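Local atomic coordinates of chorismate synthase (Aquifex aeolicus, PDB entry 1Q1L), a protein that probably catalyses the FMNH2-dependent elimination of phosphate from 5-enolpyruvylshikimate-3-phosphate to give chorismate, the last step of the shikimate pathway. Residues A[11-16]-A[139-144]. Sequence-based numbering, arbitrary orientation.
Sequences FLTAGE and ARETAA
T13 OG1 is gripped from more than one direction: it donates to E141 OE2 at 2.7 Å, accepts from R136 NH2 and has a weak bond to Q247 of a neighbouring subunit. The bond to E141 does not lie in the carboxylate plane; the hydroxyl sits above it, 43° out, and the two side chains cross at about a right angle. E141 reaches it because CG stands opposite the backbone N (chi1 -166°) and the chain then bends at chi2, -82°, carrying OE2 to the hydroxyl. Its other oxygen, OE1, is held in a salt bridge by R145, so both carboxylate oxygens have partners in this buried place. Beside the polar pair lies a small apolar patch, where A144 CB is 3.8 Å from T13 CB and equally close to T13 CG2. T13 CG2 also lies at the edge of the F11 ring, in its plane. A139 O receives both T142 N, at 3.1 Å, and T142 OG1, at 2.6 Å, tying that side chain back to the backbone. R136, predicted to bind FMN, bonds T13 OG1 and packs against E141, so both would probably be second-shell residues of the cofactor site. The contact thus sets strand 10-14, outermost in its sheet within this chain and paired with strand 21-27, against the N-terminal part of helix 142-157 and the residues just before it, with R136 reaching in from helix 131-137.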
ATOM      1  N   PHE A  11       3.387  -4.741  -9.365  1.00 27.26           N
ATOM      2  CA  PHE A  11       4.097  -5.839  -9.973  1.00 27.89           C
ATOM      3  C   PHE A  11       4.956  -6.541  -8.951  1.00 27.51           C
ATOM      4  O   PHE A  11       5.323  -5.968  -7.929  1.00 27.15           O
ATOM      5  CB  PHE A  11       4.918  -5.357 -11.192  1.00 30.21           C
ATOM      6  CG  PHE A  11       6.246  -4.717 -10.855  1.00 29.96           C
ATOM      7  CD1 PHE A  11       7.376  -5.497 -10.650  1.00 32.82           C
ATOM      8  CD2 PHE A  11       6.371  -3.333 -10.793  1.00 32.70           C
ATOM      9  CE1 PHE A  11       8.620  -4.910 -10.391  1.00 34.56           C
ATOM     10  CE2 PHE A  11       7.607  -2.732 -10.535  1.00 33.24           C
ATOM     11  CZ  PHE A  11       8.734  -3.522 -10.335  1.00 33.27           C
ATOM     12  N   LEU A  12       5.221  -7.814  -9.207  1.00 26.31           N
ATOM     13  CA  LEU A  12       6.069  -8.611  -8.344  1.00 28.45           C
ATOM     14  C   LEU A  12       6.943  -9.430  -9.264  1.00 28.87           C
ATOM     15  O   LEU A  12       6.515  -9.786 -10.362  1.00 27.25           O
ATOM     16  CB  LEU A  12       5.244  -9.553  -7.467  1.00 28.70           C
ATOM     17  CG  LEU A  12       4.465  -8.922  -6.318  1.00 29.62           C
ATOM     18  CD1 LEU A  12       3.611  -9.994  -5.643  1.00 29.41           C
ATOM     19  CD2 LEU A  12       5.443  -8.282  -5.322  1.00 28.17           C
ATOM     20  N   THR A  13       8.172  -9.694  -8.835  1.00 31.02           N
ATOM     21  CA  THR A  13       9.089 -10.516  -9.617  1.00 32.89           C
ATOM     22  C   THR A  13       9.577 -11.607  -8.676  1.00 32.77           C
ATOM     23  O   THR A  13       9.498 -11.457  -7.454  1.00 30.54           O
ATOM     24  CB  THR A  13      10.319  -9.726 -10.121  1.00 35.22           C
ATOM     25  OG1 THR A  13      11.143  -9.360  -9.007  1.00 34.21           O
ATOM     26  CG2 THR A  13       9.887  -8.477 -10.865  1.00 33.49           C
ATOM     27  N   ALA A  14      10.082 -12.696  -9.247  1.00 32.89           N
ATOM     28  CA  ALA A  14      10.579 -13.815  -8.456  1.00 33.47           C
ATOM     29  C   ALA A  14      11.518 -14.666  -9.293  1.00 33.97           C
ATOM     30  O   ALA A  14      11.542 -14.551 -10.518  1.00 34.63           O
ATOM     31  CB  ALA A  14       9.412 -14.670  -7.966  1.00 31.72           C
ATOM     32  N   GLY A  15      12.283 -15.522  -8.623  1.00 35.57           N
ATOM     33  CA  GLY A  15      13.207 -16.398  -9.317  1.00 39.62           C
ATOM     34  C   GLY A  15      14.627 -16.246  -8.816  1.00 42.64           C
ATOM     35  O   GLY A  15      15.040 -15.141  -8.454  1.00 43.54           O
ATOM     36  N   GLU A  16      15.368 -17.353  -8.774  1.00 44.23           N
ATOM     37  CA  GLU A  16      16.761 -17.318  -8.340  1.00 47.05           C
ATOM     38  C   GLU A  16      17.623 -17.345  -9.602  1.00 47.19           C
ATOM     39  O   GLU A  16      17.168 -17.789 -10.657  1.00 47.16           O
ATOM     40  CB  GLU A  16      17.120 -18.526  -7.466  1.00 49.63           C
ATOM     41  CG  GLU A  16      15.959 -19.298  -6.848  1.00 54.33           C
ATOM     42  CD  GLU A  16      15.000 -18.442  -6.038  1.00 55.25           C
ATOM     43  OE1 GLU A  16      15.456 -17.552  -5.289  1.00 58.37           O
ATOM     44  OE2 GLU A  16      13.780 -18.680  -6.141  1.00 55.76           O
ATOM     45  N   ALA A 139      22.220  -9.747  -9.807  1.00 59.36           N
ATOM     46  CA  ALA A 139      21.699  -8.849 -10.828  1.00 55.22           C
ATOM     47  C   ALA A 139      20.857  -9.614 -11.837  1.00 52.11           C
ATOM     48  O   ALA A 139      20.354  -9.040 -12.797  1.00 51.95           O
ATOM     49  CB  ALA A 139      22.847  -8.144 -11.532  1.00 57.43           C
ATOM     50  N   ARG A 140      20.721 -10.917 -11.617  1.00 48.99           N
ATOM     51  CA  ARG A 140      19.923 -11.766 -12.492  1.00 47.27           C
ATOM     52  C   ARG A 140      18.484 -11.264 -12.419  1.00 44.16           C
ATOM     53  O   ARG A 140      17.761 -11.277 -13.410  1.00 42.95           O
ATOM     54  CB  ARG A 140      19.978 -13.213 -12.000  1.00 47.25           C
ATOM     55  CG  ARG A 140      20.076 -14.276 -13.085  1.00 48.96           C
ATOM     56  CD  ARG A 140      18.885 -14.320 -14.026  1.00 48.05           C
ATOM     57  NE  ARG A 140      19.198 -13.702 -15.308  1.00 50.44           N
ATOM     58  CZ  ARG A 140      18.700 -14.093 -16.477  1.00 50.87           C
ATOM     59  NH1 ARG A 140      17.855 -15.112 -16.546  1.00 51.47           N
ATOM     60  NH2 ARG A 140      19.051 -13.458 -17.587  1.00 52.61           N
ATOM     61  N   GLU A 141      18.087 -10.821 -11.230  1.00 42.61           N
ATOM     62  CA  GLU A 141      16.737 -10.320 -10.987  1.00 42.21           C
ATOM     63  C   GLU A 141      16.406  -9.090 -11.823  1.00 40.55           C
ATOM     64  O   GLU A 141      15.240  -8.864 -12.146  1.00 39.33           O
ATOM     65  CB  GLU A 141      16.560  -9.997  -9.496  1.00 44.93           C
ATOM     66  CG  GLU A 141      15.114  -9.783  -9.029  1.00 47.72           C
ATOM     67  CD  GLU A 141      14.583  -8.380  -9.296  1.00 50.89           C
ATOM     68  OE1 GLU A 141      15.269  -7.399  -8.928  1.00 52.68           O
ATOM     69  OE2 GLU A 141      13.473  -8.257  -9.859  1.00 50.33           O
ATOM     70  N   THR A 142      17.419  -8.298 -12.180  1.00 36.92           N
ATOM     71  CA  THR A 142      17.168  -7.099 -12.972  1.00 35.12           C
ATOM     72  C   THR A 142      16.563  -7.465 -14.322  1.00 33.37           C
ATOM     73  O   THR A 142      15.896  -6.644 -14.948  1.00 33.59           O
ATOM     74  CB  THR A 142      18.457  -6.242 -13.197  1.00 34.83           C
ATOM     75  OG1 THR A 142      19.403  -6.972 -13.985  1.00 34.98           O
ATOM     76  CG2 THR A 142      19.093  -5.868 -11.867  1.00 32.77           C
ATOM     77  N   ALA A 143      16.784  -8.696 -14.772  1.00 31.27           N
ATOM     78  CA  ALA A 143      16.217  -9.131 -16.048  1.00 29.92           C
ATOM     79  C   ALA A 143      14.684  -9.090 -15.985  1.00 29.95           C
ATOM     80  O   ALA A 143      14.018  -8.746 -16.964  1.00 28.43           O
ATOM     81  CB  ALA A 143      16.688 -10.539 -16.379  1.00 32.34           C
ATOM     82  N   ALA A 144      14.125  -9.445 -14.832  1.00 28.51           N
ATOM     83  CA  ALA A 144      12.676  -9.417 -14.674  1.00 29.09           C
ATOM     84  C   ALA A 144      12.228  -7.957 -14.625  1.00 29.74           C
ATOM     85  O   ALA A 144      11.151  -7.613 -15.112  1.00 29.37           O
ATOM     86  CB  ALA A 144      12.266 -10.140 -13.388  1.00 28.21           C
TER